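Local coordinates for 27kDa outer membrane protein (Silicibacter pomeroyi, PDB 3GYK) that probably acts as a thiol-disulfide oxidoreductase of the DsbA-like thioredoxin family, this chain being most of the protein and holding its thioredoxin-like domain, at residues E60-I63 against S68-A71; A74-R79 against T127-Q132. One frame throughout, in Å; residues are numbered along the deposited sequence.

Interaction 1 (E60-I63 against S68-A71); sequences EWPI and SDFA
P62 lies against the first turn of helix 66-77, the CB edge of its ring meeting the backbone of S68 and D69 where the chain folds back after strand 54-60. Its CB makes the main touch: it is 3.5 Å from the carbonyl O of S68 and 3.7 Å from CA of D69. P62 CB is 4.2 Å from CB of S68. One step along, P62 CG faces OD1 of D69 at 3.9 Å, a loose approach that holds for one of the two deposited conformers of this aspartate. In that conformer D69 has its CG anti to the backbone N (chi1 -169°), which carries the carboxylate obliquely across the proline's CG, while OD2 turns to a salt bridge with R73. A water 2.8 Å from the carbonyl O of P62 also lies within hydrogen-bonding range of D69 OD1. The setting is the DsbA-like form of the thioredoxin fold, and this turn is where the chain leaves the central sheet for the run of helices inserted into it. No direct hydrogen bond joins the two segments; D31 instead spans them, one carboxylate oxygen bonded to the backbone N of I63 and the other to OG of S68, which also meets N33. W61 does not touch the helix segment; CG2 of I63 sits 3.3 Å above one face of its indole, offset toward the rim.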
ATOM      1  N   GLU A  60       3.743   1.344   2.533  1.00  9.73           N
ATOM      2  CA  GLU A  60       3.276   1.081   3.898  1.00  9.72           C
ATOM      3  C   GLU A  60       3.765   2.234   4.734  1.00  9.93           C
ATOM      4  O   GLU A  60       4.983   2.458   4.851  1.00 10.65           O
ATOM      5  CB  GLU A  60       3.885  -0.239   4.387  1.00 10.70           C
ATOM      6  CG  GLU A  60       3.450  -1.442   3.576  1.00 11.24           C
ATOM      7  CD  GLU A  60       2.207  -2.131   4.191  1.00 11.34           C
ATOM      8  OE1 GLU A  60       1.769  -1.707   5.282  1.00 12.51           O
ATOM      9  OE2 GLU A  60       1.703  -3.106   3.586  1.00 13.72           O
ATOM     10  N   TRP A  61       2.819   2.981   5.315  1.00 10.58           N
ATOM     11  CA  TRP A  61       3.146   4.167   6.105  1.00 10.48           C
ATOM     12  C   TRP A  61       2.407   4.087   7.438  1.00 10.46           C
ATOM     13  O   TRP A  61       1.369   4.739   7.646  1.00  9.49           O
ATOM     14  CB  TRP A  61       2.780   5.444   5.329  1.00 10.61           C
ATOM     15  CG  TRP A  61       3.273   6.700   5.978  1.00 10.74           C
ATOM     16  CD1 TRP A  61       4.368   6.834   6.802  1.00 10.87           C
ATOM     17  CD2 TRP A  61       2.686   8.004   5.879  1.00 11.17           C
ATOM     18  NE1 TRP A  61       4.488   8.140   7.225  1.00 12.35           N
ATOM     19  CE2 TRP A  61       3.478   8.877   6.669  1.00 11.13           C
ATOM     20  CE3 TRP A  61       1.576   8.527   5.184  1.00 10.24           C
ATOM     21  CZ2 TRP A  61       3.181  10.236   6.819  1.00 11.78           C
ATOM     22  CZ3 TRP A  61       1.282   9.898   5.342  1.00 10.67           C
ATOM     23  CH2 TRP A  61       2.077  10.720   6.137  1.00 11.30           C
ATOM     24  N   PRO A  62       2.907   3.210   8.332  1.00 11.04           N
ATOM     25  CA  PRO A  62       2.245   3.028   9.630  1.00  9.71           C
ATOM     26  C   PRO A  62       2.452   4.269  10.530  1.00 10.29           C
ATOM     27  O   PRO A  62       3.588   4.607  10.882  1.00 11.86           O
ATOM     28  CB  PRO A  62       2.933   1.784  10.196  1.00  9.08           C
ATOM     29  CG  PRO A  62       4.343   1.811   9.560  1.00 10.06           C
ATOM     30  CD  PRO A  62       4.004   2.232   8.123  1.00  9.71           C
ATOM     31  N   ILE A  63       1.356   4.939  10.854  1.00 10.26           N
ATOM     32  CA  ILE A  63       1.395   6.207  11.606  1.00 10.33           C
ATOM     33  C   ILE A  63       0.415   6.245  12.767  1.00  9.99           C
ATOM     34  O   ILE A  63       0.414   7.197  13.529  1.00  9.48           O
ATOM     35  CB  ILE A  63       1.196   7.446  10.661  1.00 11.40           C
ATOM     36  CG1 ILE A  63      -0.130   7.354   9.896  1.00 11.77           C
ATOM     37  CG2 ILE A  63       2.413   7.583   9.682  1.00 11.18           C
ATOM     38  CD1 ILE A  63      -0.496   8.616   9.048  1.00 13.25           C
ATOM     39  N   SER A  68      -0.504  -0.639  14.182  1.00  9.51           N
ATOM     40  CA  SER A  68      -0.258  -0.286  12.795  1.00  9.25           C
ATOM     41  C   SER A  68       1.164  -0.655  12.349  1.00  9.63           C
ATOM     42  O   SER A  68       1.354  -1.150  11.234  1.00  9.93           O
ATOM     43  CB  SER A  68      -0.507   1.217  12.560  1.00  8.82           C
ATOM     44  OG  SER A  68      -1.899   1.492  12.713  1.00  9.74           O
ATOM     45  N   ASP A  69       2.150  -0.378  13.202  1.00  9.51           N
ATOM     46  CA  ASP A  69       3.522  -0.741  12.887  0.50  9.56           C
ATOM     47  C   ASP A  69       3.659  -2.261  12.738  1.00 10.05           C
ATOM     48  O   ASP A  69       4.273  -2.731  11.766  1.00 10.43           O
ATOM     49  CB  ASP A  69       4.497  -0.215  13.935  0.50  9.89           C
ATOM     50  CG  ASP A  69       5.941  -0.344  13.491  0.50  9.11           C
ATOM     51  OD1 ASP A  69       6.365   0.452  12.639  0.50  8.70           O
ATOM     52  OD2 ASP A  69       6.638  -1.237  14.013  0.50  8.74           O
ATOM     53  N   PHE A  70       3.049  -3.015  13.644  1.00  9.09           N
ATOM     54  CA  PHE A  70       3.102  -4.473  13.584  1.00  9.95           C
ATOM     55  C   PHE A  70       2.539  -4.958  12.248  1.00 10.45           C
ATOM     56  O   PHE A  70       3.167  -5.757  11.558  1.00 10.29           O
ATOM     57  CB  PHE A  70       2.353  -5.095  14.770  1.00  9.10           C
ATOM     58  CG  PHE A  70       2.577  -6.576  14.919  1.00  9.61           C
ATOM     59  CD1 PHE A  70       3.458  -7.057  15.881  1.00 10.16           C
ATOM     60  CD2 PHE A  70       1.927  -7.495  14.085  1.00 10.58           C
ATOM     61  CE1 PHE A  70       3.701  -8.452  16.037  1.00 10.50           C
ATOM     62  CE2 PHE A  70       2.156  -8.891  14.239  1.00 10.15           C
ATOM     63  CZ  PHE A  70       3.047  -9.358  15.210  1.00  9.10           C
ATOM     64  N   ALA A  71       1.354  -4.464  11.905  1.00  9.99           N
ATOM     65  CA  ALA A  71       0.682  -4.815  10.661  1.00 10.52           C
ATOM     66  C   ALA A  71       1.524  -4.502   9.412  1.00 10.55           C
ATOM     67  O   ALA A  71       1.640  -5.345   8.508  1.00 10.58           O
ATOM     68  CB  ALA A  71      -0.672  -4.086  10.598  1.00 10.08           C
TER
HETATM   69  O   HOH W   1       5.577   3.453  12.482  1.00 40.47           O

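Interaction 2 (A74-R79 against T127-Q132); sequences AALAAR and TAHIAQ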
ATOM      1  N   ALA A  74       4.463  -6.904   9.307  1.00  9.37           N
ATOM      2  CA  ALA A  74       3.962  -8.256   8.994  1.00  9.80           C
ATOM      3  C   ALA A  74       3.650  -8.356   7.501  1.00 10.01           C
ATOM      4  O   ALA A  74       4.016  -9.335   6.846  1.00 10.18           O
ATOM      5  CB  ALA A  74       2.728  -8.533   9.789  1.00 10.24           C
ATOM      6  N   ALA A  75       2.975  -7.338   6.973  1.00 10.01           N
ATOM      7  CA  ALA A  75       2.625  -7.334   5.563  1.00  9.83           C
ATOM      8  C   ALA A  75       3.884  -7.379   4.704  1.00  9.91           C
ATOM      9  O   ALA A  75       3.983  -8.214   3.798  1.00  9.96           O
ATOM     10  CB  ALA A  75       1.742  -6.090   5.217  1.00  9.81           C
ATOM     11  N   LEU A  76       4.854  -6.511   4.987  1.00  9.75           N
ATOM     12  CA  LEU A  76       6.093  -6.507   4.202  1.00  9.82           C
ATOM     13  C   LEU A  76       6.812  -7.844   4.333  1.00  9.78           C
ATOM     14  O   LEU A  76       7.344  -8.345   3.339  1.00  9.75           O
ATOM     15  CB  LEU A  76       7.017  -5.355   4.617  1.00  9.84           C
ATOM     16  CG  LEU A  76       6.466  -3.969   4.241  1.00 10.75           C
ATOM     17  CD1 LEU A  76       7.189  -2.840   5.025  1.00 12.34           C
ATOM     18  CD2 LEU A  76       6.521  -3.746   2.702  1.00 11.27           C
ATOM     19  N   ALA A  77       6.830  -8.423   5.544  1.00  9.36           N
ATOM     20  CA  ALA A  77       7.425  -9.755   5.728  1.00  9.08           C
ATOM     21  C   ALA A  77       6.742 -10.845   4.885  1.00  9.59           C
ATOM     22  O   ALA A  77       7.398 -11.818   4.476  1.00 10.27           O
ATOM     23  CB  ALA A  77       7.449 -10.175   7.237  1.00  8.37           C
ATOM     24  N   ALA A  78       5.440 -10.698   4.636  1.00  9.55           N
ATOM     25  CA  ALA A  78       4.699 -11.696   3.861  1.00 10.21           C
ATOM     26  C   ALA A  78       5.197 -11.817   2.416  1.00 11.08           C
ATOM     27  O   ALA A  78       4.924 -12.819   1.736  1.00 10.80           O
ATOM     28  CB  ALA A  78       3.194 -11.412   3.884  1.00 10.29           C
ATOM     29  N   ARG A  79       5.935 -10.813   1.947  1.00 11.13           N
ATOM     30  CA  ARG A  79       6.551 -10.926   0.608  1.00 12.05           C
ATOM     31  C   ARG A  79       7.457 -12.156   0.519  1.00 12.41           C
ATOM     32  O   ARG A  79       7.565 -12.788  -0.544  1.00 12.82           O
ATOM     33  CB  ARG A  79       7.341  -9.665   0.261  1.00 11.95           C
ATOM     34  CG  ARG A  79       6.455  -8.429   0.090  1.00 11.26           C
ATOM     35  CD  ARG A  79       7.278  -7.157  -0.096  1.00 11.44           C
ATOM     36  NE  ARG A  79       8.219  -6.879   0.996  1.00 12.26           N
ATOM     37  CZ  ARG A  79       9.103  -5.888   0.963  1.00 11.62           C
ATOM     38  NH1 ARG A  79       9.137  -5.089  -0.097  1.00 10.88           N
ATOM     39  NH2 ARG A  79       9.963  -5.720   1.966  1.00  9.78           N
ATOM     40  N   THR A 127      12.341  -2.375   7.730  1.00  7.34           N
ATOM     41  CA  THR A 127      12.655  -1.062   8.292  1.00  8.29           C
ATOM     42  C   THR A 127      12.949  -0.021   7.194  1.00  7.91           C
ATOM     43  O   THR A 127      12.418   1.102   7.252  1.00  6.76           O
ATOM     44  CB  THR A 127      13.820  -1.168   9.244  1.00  8.28           C
ATOM     45  OG1 THR A 127      13.441  -2.053  10.313  1.00 10.36           O
ATOM     46  CG2 THR A 127      14.179   0.204   9.809  1.00  8.32           C
ATOM     47  N   ALA A 128      13.761  -0.415   6.197  1.00  6.80           N
ATOM     48  CA  ALA A 128      14.121   0.477   5.092  1.00  6.69           C
ATOM     49  C   ALA A 128      12.875   0.937   4.330  1.00  7.51           C
ATOM     50  O   ALA A 128      12.769   2.132   3.984  1.00  8.08           O
ATOM     51  CB  ALA A 128      15.173  -0.160   4.132  1.00  6.15           C
ATOM     52  N   HIS A 129      11.932   0.032   4.075  1.00  7.10           N
ATOM     53  CA  HIS A 129      10.695   0.437   3.364  1.00  8.83           C
ATOM     54  C   HIS A 129       9.926   1.486   4.172  1.00  8.57           C
ATOM     55  O   HIS A 129       9.543   2.545   3.673  1.00  8.25           O
ATOM     56  CB  HIS A 129       9.783  -0.749   3.080  1.00  8.47           C
ATOM     57  CG  HIS A 129       8.474  -0.360   2.461  1.00 10.78           C
ATOM     58  ND1 HIS A 129       8.220  -0.509   1.115  1.00  9.69           N
ATOM     59  CD2 HIS A 129       7.366   0.225   2.992  1.00 10.34           C
ATOM     60  CE1 HIS A 129       6.997  -0.066   0.849  1.00 10.29           C
ATOM     61  NE2 HIS A 129       6.467   0.400   1.967  1.00 10.93           N
ATOM     62  N   ILE A 130       9.682   1.187   5.440  1.00  8.27           N
ATOM     63  CA  ILE A 130       8.853   2.095   6.249  1.00  8.08           C
ATOM     64  C   ILE A 130       9.520   3.456   6.399  1.00  7.85           C
ATOM     65  O   ILE A 130       8.842   4.492   6.314  1.00  8.63           O
ATOM     66  CB  ILE A 130       8.517   1.445   7.615  1.00  8.43           C
ATOM     67  CG1 ILE A 130       7.618   0.214   7.407  1.00  8.47           C
ATOM     68  CG2 ILE A 130       7.816   2.460   8.532  1.00  9.38           C
ATOM     69  CD1 ILE A 130       7.536  -0.747   8.645  1.00 10.07           C
ATOM     70  N   ALA A 131      10.835   3.479   6.599  1.00  7.43           N
ATOM     71  CA  ALA A 131      11.553   4.742   6.709  1.00  6.70           C
ATOM     72  C   ALA A 131      11.437   5.560   5.425  1.00  8.01           C
ATOM     73  O   ALA A 131      11.302   6.794   5.473  1.00  6.96           O
ATOM     74  CB  ALA A 131      13.028   4.504   7.035  1.00  6.95           C
ATOM     75  N   GLN A 132      11.522   4.867   4.276  1.00  7.45           N
ATOM     76  CA  GLN A 132      11.382   5.579   2.992  1.00  8.27           C
ATOM     77  C   GLN A 132       9.951   6.062   2.781  1.00  8.60           C
ATOM     78  O   GLN A 132       9.750   7.130   2.190  1.00  9.11           O
ATOM     79  CB  GLN A 132      11.863   4.677   1.830  1.00  9.09           C
ATOM     80  CG  GLN A 132      11.692   5.256   0.419  1.00  8.10           C
ATOM     81  CD  GLN A 132      12.501   6.506   0.145  1.00  8.84           C
ATOM     82  OE1 GLN A 132      13.140   7.088   1.032  1.00  9.73           O
ATOM     83  NE2 GLN A 132      12.526   6.913  -1.144  1.00  8.86           N
TER
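The carbonyl O of L76 is gripped twice by R79: NE donates to it at 2.9 Å with an N-H...O angle of 155°, and the backbone N of R79 reaches the same oxygen at 3.2 Å. The first bond brings the arginine side chain back toward L76, whose CD2 lies above the centre of one guanidinium face. That methyl also makes a CH-pi contact with H129, standing 3.9 Å from the ring centroid and only 8° off the normal. The other methyl, CD1, comes to 3.7 Å from H129 CD2 and 3.9 Å from CG1 of I130, filling the join between helices 66-77 and 124-140. With CG anti to the backbone N (chi1 175°), the imidazole reaches toward the leucine, and its two nitrogens are bonded on to N13 O through ND1 and the backbone N of E60 through NE2. An alanine in place of H129 would probably leave both of these backbone groups without their mate and open a gap beside L76. Since ND1 meets a carbonyl and NE2 an amide N-H, the ring is likely to be neutral with its proton on ND1, a state that the nearby R79 would also favour.

How the interactions relate
The centres of the two interactions lie about 9 Å apart, and both use helix 66-77; along the chain interaction 1 closes before interaction 2 opens. Interaction 1 holds the start of that helix to the loop leaving strand 54-60; interaction 2 joins its C-terminal part to helix 124-140, across an intervening stretch rich in helix. They touch directly: P62 CG packs on I130 CG2 at 3.7 Å, and E60 CG lies 3.9 Å from L76 CD2. The end of the strand, the loop and both helices thus form one continuous, largely buried seam within the DsbA-like domain, tying the inserted helices to the end of an inner strand of the thioredoxin sheet.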